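Local coordinates for protein sialidase B (Streptococcus pneumoniae serotype 4, PDB 4XJW) that hydrolyses alpha-(2->3)-, alpha-(2->6)- and alpha-(2->8)-linked terminal sialic acids of glycans, acting as an intramolecular trans-sialidase, at residues 32-37 against 168-173; 93-98 against 121-126; 465-470 against 504-509; 291-296 against 457-462. The protein carries 1 engineered substitution. One frame throughout, in Å; residues are numbered along the deposited sequence.

Contacts 1 and 2 belong to the N-terminal lectin-like domain, contacts 3 and 4 to the sialidase propeller; the centres of contacts 1 and 3 lie about 49 Å apart. Contact 1 pairs neighbouring strands of one sheet through regular backbone hydrogen bonds, whereas contact 2, about 15 Å away between centres, joins a loop to a hairpin of the same sheet largely through water. Contacts 3 and 4 adjoin each other, their centres about 8 Å apart, strand 451-459 of contact 4 neighbouring strand 466-472 of contact 3. Contact 3 is buried and wholly apolar between side chains; contact 4 is only partly buried, combining a backbone bond inside with a lysine-carbonyl bond at the exposed end.

Contact 1 (32-37 against 168-173); sequences QTVVMK and DEISLF
T33 to K37 pair with F173 to E169 as adjacent antiparallel strands, 4.7 Å apart between axes, in a sheet of the N-terminal concanavalin-like domain. T33, V35 and K37 form the hydrogen-bonded pairs, and the central one is nearly straight: V35 N reaches S171 O at 2.9 Å with an N-H...O angle of 173°. V35 O in turn receives S171 N and a water that also meets S171 OG, so the serine hydroxyl and the V35 carbonyl hold one water between them. At the far end D168 and E169 both face K37, a classic beta bulge in which the two bonds to K37 O are weak.

The side chains sort by face. M36 and I170 lie side by side, with M36 CG 3.5 Å from I170 CG1, while V34 CG2 touches L172 CD2 at 3.6 Å; branched and flexible apolar chains suit this inward layer. On the other face V35 CG2 comes to the edge of the F173 ring, 3.8 Å from CE1. The branch gets there because CG2 stands anti to the carbonyl carbon, with CG1 anti to the backbone N (chi1 177°). K37 lays its methylene CD 3.6 Å from E169 OE1, but NZ turns on to T107 OG1 and P186 O instead of pairing with that carboxylate.

Strand 32-39 is bonded on its other edge to strand 102-113, and strand 166-173 to strand 5-13. From across the sandwich, strand 46-53 meets M36 with L49 and I170 with F50.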
loop_
_atom_site.group_PDB
_atom_site.type_symbol
_atom_site.label_atom_id
_atom_site.label_comp_id
_atom_site.label_asym_id
_atom_site.label_seq_id
_atom_site.Cartn_x
_atom_site.Cartn_y
_atom_site.Cartn_z
ATOM N N GLN A 32 -13.425 -28.161 12.709
ATOM C CA GLN A 32 -14.644 -27.500 12.249
ATOM C C GLN A 32 -14.323 -26.359 11.298
ATOM O O GLN A 32 -13.247 -25.764 11.357
ATOM C CB GLN A 32 -15.464 -26.961 13.428
ATOM C CG GLN A 32 -16.441 -27.961 14.058
ATOM C CD GLN A 32 -15.767 -28.976 14.967
ATOM O OE1 GLN A 32 -14.747 -28.687 15.597
ATOM N NE2 GLN A 32 -16.342 -30.177 15.045
ATOM N N THR A 33 -15.270 -26.060 10.422
ATOM C CA THR A 33 -15.178 -24.891 9.566
ATOM C C THR A 33 -16.478 -24.132 9.694
ATOM O O THR A 33 -17.554 -24.729 9.629
ATOM C CB THR A 33 -14.945 -25.297 8.106
ATOM O OG1 THR A 33 -13.669 -25.931 8.007
ATOM C CG2 THR A 33 -14.970 -24.084 7.191
ATOM N N VAL A 34 -16.377 -22.820 9.892
ATOM C CA VAL A 34 -17.548 -21.951 9.929
ATOM C C VAL A 34 -17.525 -21.074 8.682
ATOM O O VAL A 34 -16.513 -20.442 8.387
ATOM C CB VAL A 34 -17.557 -21.063 11.189
ATOM C CG1 VAL A 34 -18.779 -20.156 11.175
ATOM C CG2 VAL A 34 -17.535 -21.915 12.446
ATOM N N VAL A 35 -18.624 -21.058 7.930
ATOM C CA VAL A 35 -18.758 -20.137 6.810
ATOM C C VAL A 35 -19.904 -19.186 7.100
ATOM O O VAL A 35 -21.023 -19.615 7.402
ATOM C CB VAL A 35 -19.011 -20.876 5.486
ATOM C CG1 VAL A 35 -19.225 -19.877 4.365
ATOM C CG2 VAL A 35 -17.839 -21.773 5.147
ATOM N N MET A 36 -19.620 -17.891 7.043
ATOM C CA MET A 36 -20.594 -16.878 7.432
ATOM C C MET A 36 -20.624 -15.756 6.409
ATOM O O MET A 36 -19.606 -15.113 6.161
ATOM C CB MET A 36 -20.233 -16.282 8.788
ATOM C CG MET A 36 -21.087 -16.754 9.936
ATOM S SD MET A 36 -20.841 -15.717 11.389
ATOM C CE MET A 36 -21.116 -14.113 10.660
ATOM N N LYS A 37 -21.784 -15.528 5.807
ATOM C CA LYS A 37 -21.991 -14.345 4.983
ATOM C C LYS A 37 -22.775 -13.334 5.803
ATOM O O LYS A 37 -23.894 -13.617 6.249
ATOM C CB LYS A 37 -22.709 -14.704 3.683
ATOM C CG LYS A 37 -21.767 -15.347 2.671
ATOM C CD LYS A 37 -22.499 -15.976 1.502
ATOM C CE LYS A 37 -21.503 -16.438 0.441
ATOM N NZ LYS A 37 -20.708 -15.290 -0.120
ATOM N N ASP A 168 -26.672 -13.306 6.710
ATOM C CA ASP A 168 -27.521 -13.764 5.618
ATOM C C ASP A 168 -27.439 -15.278 5.419
ATOM O O ASP A 168 -28.430 -15.915 5.063
ATOM C CB ASP A 168 -27.216 -13.006 4.326
ATOM C CG ASP A 168 -28.005 -11.713 4.212
ATOM O OD1 ASP A 168 -29.076 -11.614 4.850
ATOM O OD2 ASP A 168 -27.553 -10.801 3.483
ATOM N N GLU A 169 -26.259 -15.846 5.659
ATOM C CA GLU A 169 -26.042 -17.290 5.574
ATOM C C GLU A 169 -24.985 -17.707 6.594
ATOM O O GLU A 169 -23.971 -17.027 6.758
ATOM C CB GLU A 169 -25.560 -17.691 4.179
ATOM C CG GLU A 169 -26.386 -17.142 3.021
ATOM C CD GLU A 169 -25.883 -17.610 1.673
ATOM O OE1 GLU A 169 -25.056 -18.546 1.645
ATOM O OE2 GLU A 169 -26.317 -17.044 0.647
ATOM N N ILE A 170 -25.213 -18.827 7.273
ATOM C CA ILE A 170 -24.175 -19.413 8.113
ATOM C C ILE A 170 -24.193 -20.939 8.022
ATOM O O ILE A 170 -25.249 -21.566 8.132
ATOM C CB ILE A 170 -24.268 -18.944 9.580
ATOM C CG1 ILE A 170 -23.156 -19.595 10.408
ATOM C CG2 ILE A 170 -25.644 -19.237 10.177
ATOM C CD1 ILE A 170 -23.102 -19.118 11.827
ATOM N N SER A 171 -23.018 -21.524 7.790
ATOM C CA SER A 171 -22.882 -22.972 7.653
ATOM C C SER A 171 -21.763 -23.478 8.559
ATOM O O SER A 171 -20.757 -22.797 8.741
ATOM C CB SER A 171 -22.580 -23.345 6.199
ATOM O OG SER A 171 -23.533 -22.796 5.315
ATOM N N LEU A 172 -21.938 -24.674 9.115
ATOM C CA LEU A 172 -20.925 -25.295 9.969
ATOM C C LEU A 172 -20.607 -26.671 9.387
ATOM O O LEU A 172 -21.514 -27.413 9.008
ATOM C CB LEU A 172 -21.463 -25.438 11.397
ATOM C CG LEU A 172 -20.645 -25.745 12.661
ATOM C CD1 LEU A 172 -19.670 -26.912 12.503
ATOM C CD2 LEU A 172 -19.934 -24.501 13.178
ATOM N N PHE A 173 -19.323 -27.008 9.320
ATOM C CA PHE A 173 -18.880 -28.308 8.826
ATOM C C PHE A 173 -18.008 -29.007 9.862
ATOM O O PHE A 173 -17.175 -28.366 10.505
ATOM C CB PHE A 173 -18.080 -28.151 7.534
ATOM C CG PHE A 173 -18.769 -27.333 6.484
ATOM C CD1 PHE A 173 -18.714 -25.946 6.516
ATOM C CD2 PHE A 173 -19.484 -27.950 5.467
ATOM C CE1 PHE A 173 -19.348 -25.191 5.547
ATOM C CE2 PHE A 173 -20.123 -27.199 4.497
ATOM C CZ PHE A 173 -20.058 -25.817 4.538
HETATM O O HOH W 1 -22.854 -20.245 5.048
#

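Contact 2 (93-98 against 121-126); sequences ASLWGK and MYVNGI
S94 meets V123 through its backbone carbonyl: S94 O lies 3.3 Å from V123 CG1, close for an oxygen against a methyl, and no direct hydrogen bond crosses between the segments. Two waters fill that role. One donates to S94 O and to V123 O; the other donates to S94 O at 2.8 Å and accepts from N124 ND2, also at 2.8 Å. The carbonyl is thus held by two waters, while the S94 hydroxyl is occupied by R91 O and P92 O of its own loop.

L95 starts out pointing away from the hairpin, yet its branch returns, and CD2 packs 3.7 Å from V123 CG1. That methyl stands anti to the backbone N of V123 (chi1 180°), which carries it to the loop. V123 closes strand 118-123 and opens a type I' beta turn to I126, joining a tight hairpin with strand 126-132; N124 and G125 take the turn's two middle places with the positive phi that asparagine and glycine tolerate well.

W96 follows, its indole crossing the N124 amide at about a right angle, with the two planes 57° apart and W96 CD1 4.1 Å from N124 ND2. The amide is fixed by its other partners, OD1 accepting from T107 N and ND2 donating to N106 OD1. W96 NE1 bonds to Q648 OE1, linking this loop of the lectin-like domain to strand 647-652.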
loop_
_atom_site.group_PDB
_atom_site.type_symbol
_atom_site.label_atom_id
_atom_site.label_comp_id
_atom_site.label_asym_id
_atom_site.label_seq_id
_atom_site.Cartn_x
_atom_site.Cartn_y
_atom_site.Cartn_z
ATOM N N ALA A 93 -8.409 -4.228 10.096
ATOM C CA ALA A 93 -8.721 -3.883 8.703
ATOM C C ALA A 93 -9.008 -5.108 7.851
ATOM O O ALA A 93 -8.393 -5.293 6.805
ATOM C CB ALA A 93 -7.583 -3.056 8.088
ATOM N N SER A 94 -9.937 -5.942 8.299
ATOM C CA SER A 94 -10.273 -7.170 7.569
ATOM C C SER A 94 -11.624 -7.145 6.841
ATOM O O SER A 94 -11.919 -8.064 6.074
ATOM C CB SER A 94 -10.203 -8.370 8.516
ATOM O OG SER A 94 -8.880 -8.578 8.968
ATOM N N LEU A 95 -12.438 -6.113 7.079
ATOM C CA LEU A 95 -13.845 -6.123 6.653
ATOM C C LEU A 95 -14.220 -4.961 5.746
ATOM O O LEU A 95 -13.568 -3.921 5.739
ATOM C CB LEU A 95 -14.762 -6.034 7.884
ATOM C CG LEU A 95 -14.704 -7.184 8.877
ATOM C CD1 LEU A 95 -15.570 -6.880 10.097
ATOM C CD2 LEU A 95 -15.165 -8.464 8.235
ATOM N N TRP A 96 -15.295 -5.149 4.987
ATOM C CA TRP A 96 -15.970 -4.049 4.310
ATOM C C TRP A 96 -17.276 -3.732 5.020
ATOM O O TRP A 96 -17.872 -4.607 5.666
ATOM C CB TRP A 96 -16.256 -4.435 2.862
ATOM C CG TRP A 96 -15.140 -4.052 1.930
ATOM C CD1 TRP A 96 -13.973 -4.742 1.716
ATOM C CD2 TRP A 96 -15.073 -2.880 1.102
ATOM N NE1 TRP A 96 -13.192 -4.067 0.791
ATOM C CE2 TRP A 96 -13.845 -2.922 0.406
ATOM C CE3 TRP A 96 -15.927 -1.790 0.893
ATOM C CZ2 TRP A 96 -13.453 -1.916 -0.487
ATOM C CZ3 TRP A 96 -15.544 -0.801 -0.001
ATOM C CH2 TRP A 96 -14.315 -0.871 -0.679
ATOM N N GLY A 97 -17.726 -2.489 4.903
ATOM C CA GLY A 97 -18.965 -2.061 5.538
ATOM C C GLY A 97 -20.054 -1.762 4.522
ATOM O O GLY A 97 -21.100 -2.433 4.491
ATOM N N LYS A 98 -19.791 -0.764 3.674
ATOM C CA LYS A 98 -20.734 -0.325 2.642
ATOM C C LYS A 98 -20.012 -0.053 1.329
ATOM O O LYS A 98 -18.821 0.255 1.316
ATOM C CB LYS A 98 -21.449 0.967 3.062
ATOM C CG LYS A 98 -22.453 0.814 4.194
ATOM C CD LYS A 98 -23.204 2.120 4.475
ATOM C CE LYS A 98 -24.362 2.330 3.498
ATOM N NZ LYS A 98 -24.834 3.745 3.485
ATOM N N MET A 121 -8.205 -17.842 9.484
ATOM C CA MET A 121 -9.357 -16.999 9.168
ATOM C C MET A 121 -9.228 -16.377 7.785
ATOM O O MET A 121 -8.184 -15.801 7.463
ATOM C CB MET A 121 -9.471 -15.878 10.187
ATOM C CG MET A 121 -10.597 -14.893 9.885
ATOM S SD MET A 121 -12.231 -15.591 10.245
ATOM C CE MET A 121 -12.186 -15.485 12.025
ATOM N N TYR A 122 -10.281 -16.492 6.981
ATOM C CA TYR A 122 -10.346 -15.803 5.691
ATOM C C TYR A 122 -11.528 -14.855 5.720
ATOM O O TYR A 122 -12.591 -15.204 6.209
ATOM C CB TYR A 122 -10.576 -16.792 4.547
ATOM C CG TYR A 122 -9.615 -17.956 4.454
ATOM C CD1 TYR A 122 -9.835 -19.117 5.180
ATOM C CD2 TYR A 122 -8.514 -17.908 3.604
ATOM C CE1 TYR A 122 -8.972 -20.202 5.078
ATOM C CE2 TYR A 122 -7.652 -18.982 3.482
ATOM C CZ TYR A 122 -7.885 -20.124 4.233
ATOM O OH TYR A 122 -7.033 -21.196 4.125
ATOM N N VAL A 123 -11.352 -13.650 5.196
ATOM C CA VAL A 123 -12.500 -12.783 4.991
ATOM C C VAL A 123 -12.408 -12.235 3.584
ATOM O O VAL A 123 -11.347 -11.756 3.192
ATOM C CB VAL A 123 -12.529 -11.622 6.001
ATOM C CG1 VAL A 123 -13.746 -10.753 5.739
ATOM C CG2 VAL A 123 -12.558 -12.148 7.429
ATOM N N ASN A 124 -13.501 -12.343 2.824
ATOM C CA ASN A 124 -13.552 -11.850 1.452
ATOM C C ASN A 124 -12.459 -12.435 0.556
ATOM O O ASN A 124 -11.916 -11.756 -0.318
ATOM C CB ASN A 124 -13.593 -10.317 1.439
ATOM C CG ASN A 124 -14.821 -9.794 2.139
ATOM O OD1 ASN A 124 -15.842 -10.476 2.162
ATOM N ND2 ASN A 124 -14.740 -8.612 2.724
ATOM N N GLY A 125 -12.148 -13.704 0.796
ATOM C CA GLY A 125 -11.199 -14.423 -0.026
ATOM C C GLY A 125 -9.755 -14.105 0.289
ATOM O O GLY A 125 -8.858 -14.401 -0.501
ATOM N N ILE A 126 -9.532 -13.491 1.446
ATOM C CA ILE A 126 -8.198 -13.124 1.880
ATOM C C ILE A 126 -7.873 -13.786 3.222
ATOM O O ILE A 126 -8.603 -13.612 4.205
ATOM C CB ILE A 126 -8.087 -11.595 2.032
ATOM C CG1 ILE A 126 -8.280 -10.917 0.672
ATOM C CG2 ILE A 126 -6.740 -11.202 2.608
ATOM C CD1 ILE A 126 -8.415 -9.397 0.772
HETATM O O HOH W 2 -9.902 -9.409 4.198
HETATM O O HOH W 3 -12.365 -7.216 3.443
#

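Contact 3 (465-470 against 504-509); sequences RLIFAT and AQMVEL
M506 is the bump of this contact: its thioether arm reaches across from strand 504-509 and ends against the backbone of strand 466-470, between I467 and A469. The two strands run antiparallel at 151°, their axes 7.0 Å apart, so they meet by side chains and not as bonded neighbours. The methyl CE of M506 comes 3.5 Å from I467 O and 3.7 Å from A469 N, lying against the backbone on both sides of F468. The sulphur SD sits 3.8 Å from I467 CG2, and the two side chains cross at about a right angle. A bend at the last torsion (chi3 -78°) turns the methyl toward the backbone, whereas CG leaves anti to the carbonyl carbon.

The small A469 suits the hollow. Its CB forms one wall, 4.0 Å from M506 CE, and beyond it meets A504 CB at 4.2 Å; two methyls facing each other allow the strands to close in at this end (A469 CA to A504 CA 6.3 Å), while the longer I467 and M506 lie beyond. I467 CG2 makes a second wall, roughly at right angles to the first, and unbranched, flexible methionine suits a slot of this shape. Q505 points the other way but curls back, NE2 donating to A504 O at 2.9 Å and OE1 accepting from Q456 N.

Y478, T516 and L458 close in around M506. Strands 466-472 and 504-510 belong to different sheets, so this is the face-to-face packing of successive blades in a sialidase beta-propeller, and A504 follows directly after E503, a predicted active-site residue.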
loop_
_atom_site.group_PDB
_atom_site.type_symbol
_atom_site.label_atom_id
_atom_site.label_comp_id
_atom_site.label_asym_id
_atom_site.label_seq_id
_atom_site.Cartn_x
_atom_site.Cartn_y
_atom_site.Cartn_z
ATOM N N ARG A 465 4.996 18.788 -22.879
ATOM C CA ARG A 465 5.601 18.977 -21.569
ATOM C C ARG A 465 5.180 17.900 -20.574
ATOM O O ARG A 465 3.997 17.573 -20.458
ATOM C CB ARG A 465 5.263 20.365 -21.013
ATOM C CG ARG A 465 5.726 20.576 -19.575
ATOM C CD ARG A 465 5.825 22.038 -19.230
ATOM N NE ARG A 465 6.998 22.645 -19.855
ATOM C CZ ARG A 465 7.472 23.845 -19.537
ATOM N NH1 ARG A 465 6.871 24.565 -18.606
ATOM N NH2 ARG A 465 8.550 24.319 -20.145
ATOM N N LEU A 466 6.165 17.360 -19.862
ATOM C CA LEU A 466 5.932 16.453 -18.742
ATOM C C LEU A 466 6.340 17.097 -17.427
ATOM O O LEU A 466 7.385 17.748 -17.340
ATOM C CB LEU A 466 6.751 15.186 -18.918
ATOM C CG LEU A 466 6.580 14.532 -20.279
ATOM C CD1 LEU A 466 7.583 13.406 -20.398
ATOM C CD2 LEU A 466 5.147 14.022 -20.458
ATOM N N ILE A 467 5.518 16.917 -16.399
ATOM C CA ILE A 467 5.847 17.444 -15.075
ATOM C C ILE A 467 5.667 16.382 -14.002
ATOM O O ILE A 467 4.615 15.732 -13.924
ATOM C CB ILE A 467 4.985 18.658 -14.693
ATOM C CG1 ILE A 467 5.061 19.746 -15.764
ATOM C CG2 ILE A 467 5.430 19.221 -13.313
ATOM C CD1 ILE A 467 4.329 21.025 -15.370
ATOM N N PHE A 468 6.678 16.237 -13.151
ATOM C CA PHE A 468 6.564 15.397 -11.959
ATOM C C PHE A 468 6.747 16.255 -10.727
ATOM O O PHE A 468 7.760 16.941 -10.596
ATOM C CB PHE A 468 7.628 14.304 -11.960
ATOM C CG PHE A 468 7.302 13.134 -12.850
ATOM C CD1 PHE A 468 6.492 12.102 -12.388
ATOM C CD2 PHE A 468 7.817 13.066 -14.133
ATOM C CE1 PHE A 468 6.190 11.025 -13.191
ATOM C CE2 PHE A 468 7.533 11.978 -14.955
ATOM C CZ PHE A 468 6.718 10.957 -14.474
ATOM N N ALA A 469 5.772 16.204 -9.820
ATOM C CA ALA A 469 5.878 16.899 -8.540
ATOM C C ALA A 469 6.803 16.156 -7.586
ATOM O O ALA A 469 6.765 14.916 -7.488
ATOM C CB ALA A 469 4.512 17.081 -7.913
ATOM N N THR A 470 7.634 16.922 -6.878
ATOM C CA THR A 470 8.433 16.392 -5.775
ATOM C C THR A 470 8.358 17.418 -4.652
ATOM O O THR A 470 7.910 18.546 -4.876
ATOM C CB THR A 470 9.908 16.174 -6.164
ATOM O OG1 THR A 470 10.584 17.444 -6.211
ATOM C CG2 THR A 470 10.034 15.479 -7.528
ATOM N N ALA A 504 2.078 15.909 -3.405
ATOM C CA ALA A 504 1.294 16.799 -4.257
ATOM C C ALA A 504 0.871 16.067 -5.515
ATOM O O ALA A 504 1.646 15.286 -6.060
ATOM C CB ALA A 504 2.116 18.005 -4.632
ATOM N N GLN A 505 -0.336 16.360 -5.994
ATOM C CA GLN A 505 -0.815 15.807 -7.252
ATOM C C GLN A 505 -1.481 16.922 -8.038
ATOM O O GLN A 505 -2.068 17.839 -7.462
ATOM C CB GLN A 505 -1.776 14.650 -6.982
ATOM C CG GLN A 505 -1.086 13.350 -6.529
ATOM C CD GLN A 505 -0.301 12.659 -7.656
ATOM O OE1 GLN A 505 -0.836 11.798 -8.365
ATOM N NE2 GLN A 505 0.970 13.018 -7.801
ATOM N N MET A 506 -1.392 16.838 -9.361
ATOM C CA MET A 506 -1.752 17.945 -10.247
ATOM C C MET A 506 -2.921 17.581 -11.164
ATOM O O MET A 506 -3.111 16.423 -11.510
ATOM C CB MET A 506 -0.553 18.318 -11.125
ATOM C CG MET A 506 0.697 18.800 -10.370
ATOM S SD MET A 506 2.167 18.794 -11.406
ATOM C CE MET A 506 2.586 17.044 -11.416
ATOM N N VAL A 507 -3.684 18.598 -11.553
ATOM C CA VAL A 507 -4.697 18.472 -12.591
ATOM C C VAL A 507 -4.576 19.684 -13.499
ATOM O O VAL A 507 -4.221 20.774 -13.040
ATOM C CB VAL A 507 -6.135 18.394 -12.017
ATOM C CG1 VAL A 507 -6.270 17.224 -11.068
ATOM C CG2 VAL A 507 -6.518 19.693 -11.313
ATOM N N GLU A 508 -4.834 19.494 -14.790
ATOM C CA GLU A 508 -4.877 20.618 -15.727
ATOM C C GLU A 508 -6.328 21.100 -15.818
ATOM O O GLU A 508 -7.177 20.427 -16.406
ATOM C CB GLU A 508 -4.321 20.238 -17.118
ATOM C CG GLU A 508 -4.020 21.478 -17.973
ATOM C CD GLU A 508 -3.345 21.173 -19.292
ATOM O OE1 GLU A 508 -3.253 19.981 -19.656
ATOM O OE2 GLU A 508 -2.904 22.135 -19.964
ATOM N N LEU A 509 -6.624 22.244 -15.205
ATOM C CA LEU A 509 -7.995 22.769 -15.195
ATOM C C LEU A 509 -8.467 23.174 -16.581
ATOM O O LEU A 509 -9.618 22.947 -16.948
ATOM C CB LEU A 509 -8.115 23.980 -14.264
ATOM C CG LEU A 509 -7.983 23.720 -12.765
ATOM C CD1 LEU A 509 -8.198 25.002 -11.995
ATOM C CD2 LEU A 509 -8.965 22.645 -12.324
#

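Contact 4 (291-296 against 457-462); sequences SIVEDK and GLALKS
G457 N donates to I292 O at 2.8 Å, joining strands 286-294 and 451-459 in parallel, their local end-to-end directions only 22° apart. The donor sits well above the carbonyl plane, 47° out of it, although the bond is fairly straight. Glycine suits this place because V293 CB stands close on the side to which a side chain would point. With CG1 of V293 set between the backbone N and the carbonyl carbon (chi1 79°), CG2 stands anti to the N and reaches over the neighbouring backbone. V293 CG2 lies 3.7 Å from G457 C and 3.7 Å from A459 N. The same methyl meets A459 CB at 4.0 Å, and A459 CB also lies 3.5 Å from E294 O, the short alanine side chain leaving both within contact of its one methyl.

Farther along, the spacing widens and a single long side chain bridges it. K296 bends at chi3 and brings NZ 2.7 Å from L460 O, in the carbonyl plane; NZ also bonds to S463 O, so the cation holds the loop by two carbonyls. At the other end S291 OG has a weak bond to G455 O. Y212 of strand 205-213 packs on V293 and A459, and F468 of strand 466-472 meets V293 as well.

The strand order fits two four-stranded propeller blades, the innermost strand of each lining the central channel; here those inner strands come close enough for a backbone bond. K461 is exposed to solvent and touches the bound inhibitor OPX, whose pocket also includes Y212.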
loop_
_atom_site.group_PDB
_atom_site.type_symbol
_atom_site.label_atom_id
_atom_site.label_comp_id
_atom_site.label_asym_id
_atom_site.label_seq_id
_atom_site.Cartn_x
_atom_site.Cartn_y
_atom_site.Cartn_z
ATOM N N SER A 291 5.822 7.087 -9.516
ATOM C CA SER A 291 4.927 8.001 -10.225
ATOM C C SER A 291 5.020 7.725 -11.725
ATOM O O SER A 291 6.116 7.453 -12.237
ATOM C CB SER A 291 5.297 9.459 -9.930
ATOM O OG SER A 291 4.228 10.311 -10.287
ATOM N N ILE A 292 3.884 7.807 -12.424
ATOM C CA ILE A 292 3.800 7.448 -13.846
ATOM C C ILE A 292 3.267 8.594 -14.710
ATOM O O ILE A 292 2.379 9.333 -14.286
ATOM C CB ILE A 292 2.874 6.235 -14.048
ATOM C CG1 ILE A 292 3.503 4.975 -13.469
ATOM C CG2 ILE A 292 2.596 5.996 -15.533
ATOM C CD1 ILE A 292 2.511 3.814 -13.398
ATOM N N VAL A 293 3.800 8.732 -15.924
ATOM C CA VAL A 293 3.212 9.620 -16.915
ATOM C C VAL A 293 3.406 9.002 -18.290
ATOM O O VAL A 293 4.289 8.158 -18.482
ATOM C CB VAL A 293 3.868 11.020 -16.844
ATOM C CG1 VAL A 293 5.214 10.993 -17.544
ATOM C CG2 VAL A 293 2.967 12.062 -17.488
ATOM N N GLU A 294 2.557 9.376 -19.240
ATOM C CA GLU A 294 2.771 8.951 -20.624
ATOM C C GLU A 294 3.214 10.139 -21.451
ATOM O O GLU A 294 2.662 11.234 -21.314
ATOM C CB GLU A 294 1.520 8.308 -21.221
ATOM C CG GLU A 294 1.742 7.766 -22.644
ATOM C CD GLU A 294 0.598 6.886 -23.118
ATOM O OE1 GLU A 294 -0.554 7.356 -23.077
ATOM O OE2 GLU A 294 0.855 5.726 -23.512
ATOM N N ASP A 295 4.213 9.921 -22.305
ATOM C CA ASP A 295 4.751 10.974 -23.161
ATOM C C ASP A 295 4.166 10.898 -24.563
ATOM O O ASP A 295 4.260 9.864 -25.220
ATOM C CB ASP A 295 6.276 10.877 -23.216
ATOM C CG ASP A 295 6.886 11.841 -24.213
ATOM O OD1 ASP A 295 6.421 13.000 -24.283
ATOM O OD2 ASP A 295 7.837 11.433 -24.904
ATOM N N LYS A 296 3.575 11.994 -25.028
ATOM C CA LYS A 296 2.997 12.010 -26.372
ATOM C C LYS A 296 4.057 12.008 -27.465
ATOM O O LYS A 296 3.883 11.373 -28.509
ATOM C CB LYS A 296 2.058 13.203 -26.541
ATOM C CG LYS A 296 0.694 12.993 -25.917
ATOM C CD LYS A 296 -0.163 14.247 -26.035
ATOM C CE LYS A 296 0.457 15.402 -25.271
ATOM N NZ LYS A 296 -0.431 16.599 -25.246
ATOM N N GLY A 457 2.400 11.648 -12.784
ATOM C CA GLY A 457 2.988 12.851 -13.340
ATOM C C GLY A 457 1.918 13.466 -14.226
ATOM O O GLY A 457 0.823 12.888 -14.387
ATOM N N LEU A 458 2.218 14.626 -14.800
ATOM C CA LEU A 458 1.238 15.349 -15.610
ATOM C C LEU A 458 1.755 15.613 -17.009
ATOM O O LEU A 458 2.820 16.200 -17.193
ATOM C CB LEU A 458 0.894 16.682 -14.944
ATOM C CG LEU A 458 -0.103 17.553 -15.717
ATOM C CD1 LEU A 458 -1.499 16.980 -15.672
ATOM C CD2 LEU A 458 -0.104 18.949 -15.126
ATOM N N ALA A 459 1.004 15.128 -17.992
ATOM C CA ALA A 459 1.261 15.424 -19.390
ATOM C C ALA A 459 0.306 16.516 -19.805
ATOM O O ALA A 459 -0.907 16.390 -19.673
ATOM C CB ALA A 459 1.038 14.187 -20.237
ATOM N N LEU A 460 0.835 17.619 -20.306
ATOM C CA LEU A 460 -0.028 18.740 -20.670
ATOM C C LEU A 460 -0.783 18.486 -21.961
ATOM O O LEU A 460 -0.275 17.829 -22.866
ATOM C CB LEU A 460 0.775 20.028 -20.766
ATOM C CG LEU A 460 1.226 20.511 -19.392
ATOM C CD1 LEU A 460 1.911 21.837 -19.496
ATOM C CD2 LEU A 460 0.037 20.579 -18.441
ATOM N N LYS A 461 -2.004 19.011 -22.034
ATOM C CA LYS A 461 -2.899 18.765 -23.161
ATOM C C LYS A 461 -2.413 19.340 -24.494
ATOM O O LYS A 461 -2.542 18.690 -25.530
ATOM C CB LYS A 461 -4.300 19.305 -22.846
ATOM C CG LYS A 461 -5.063 18.517 -21.787
ATOM C CD LYS A 461 -5.894 17.398 -22.413
ATOM C CE LYS A 461 -6.550 16.506 -21.355
ATOM N NZ LYS A 461 -7.518 17.243 -20.497
ATOM N N SER A 462 -1.859 20.552 -24.474
ATOM C CA SER A 462 -1.511 21.252 -25.720
ATOM C C SER A 462 -0.020 21.358 -26.006
ATOM O O SER A 462 0.394 22.124 -26.875
ATOM C CB SER A 462 -2.097 22.658 -25.729
ATOM O OG SER A 462 -3.500 22.637 -25.848
#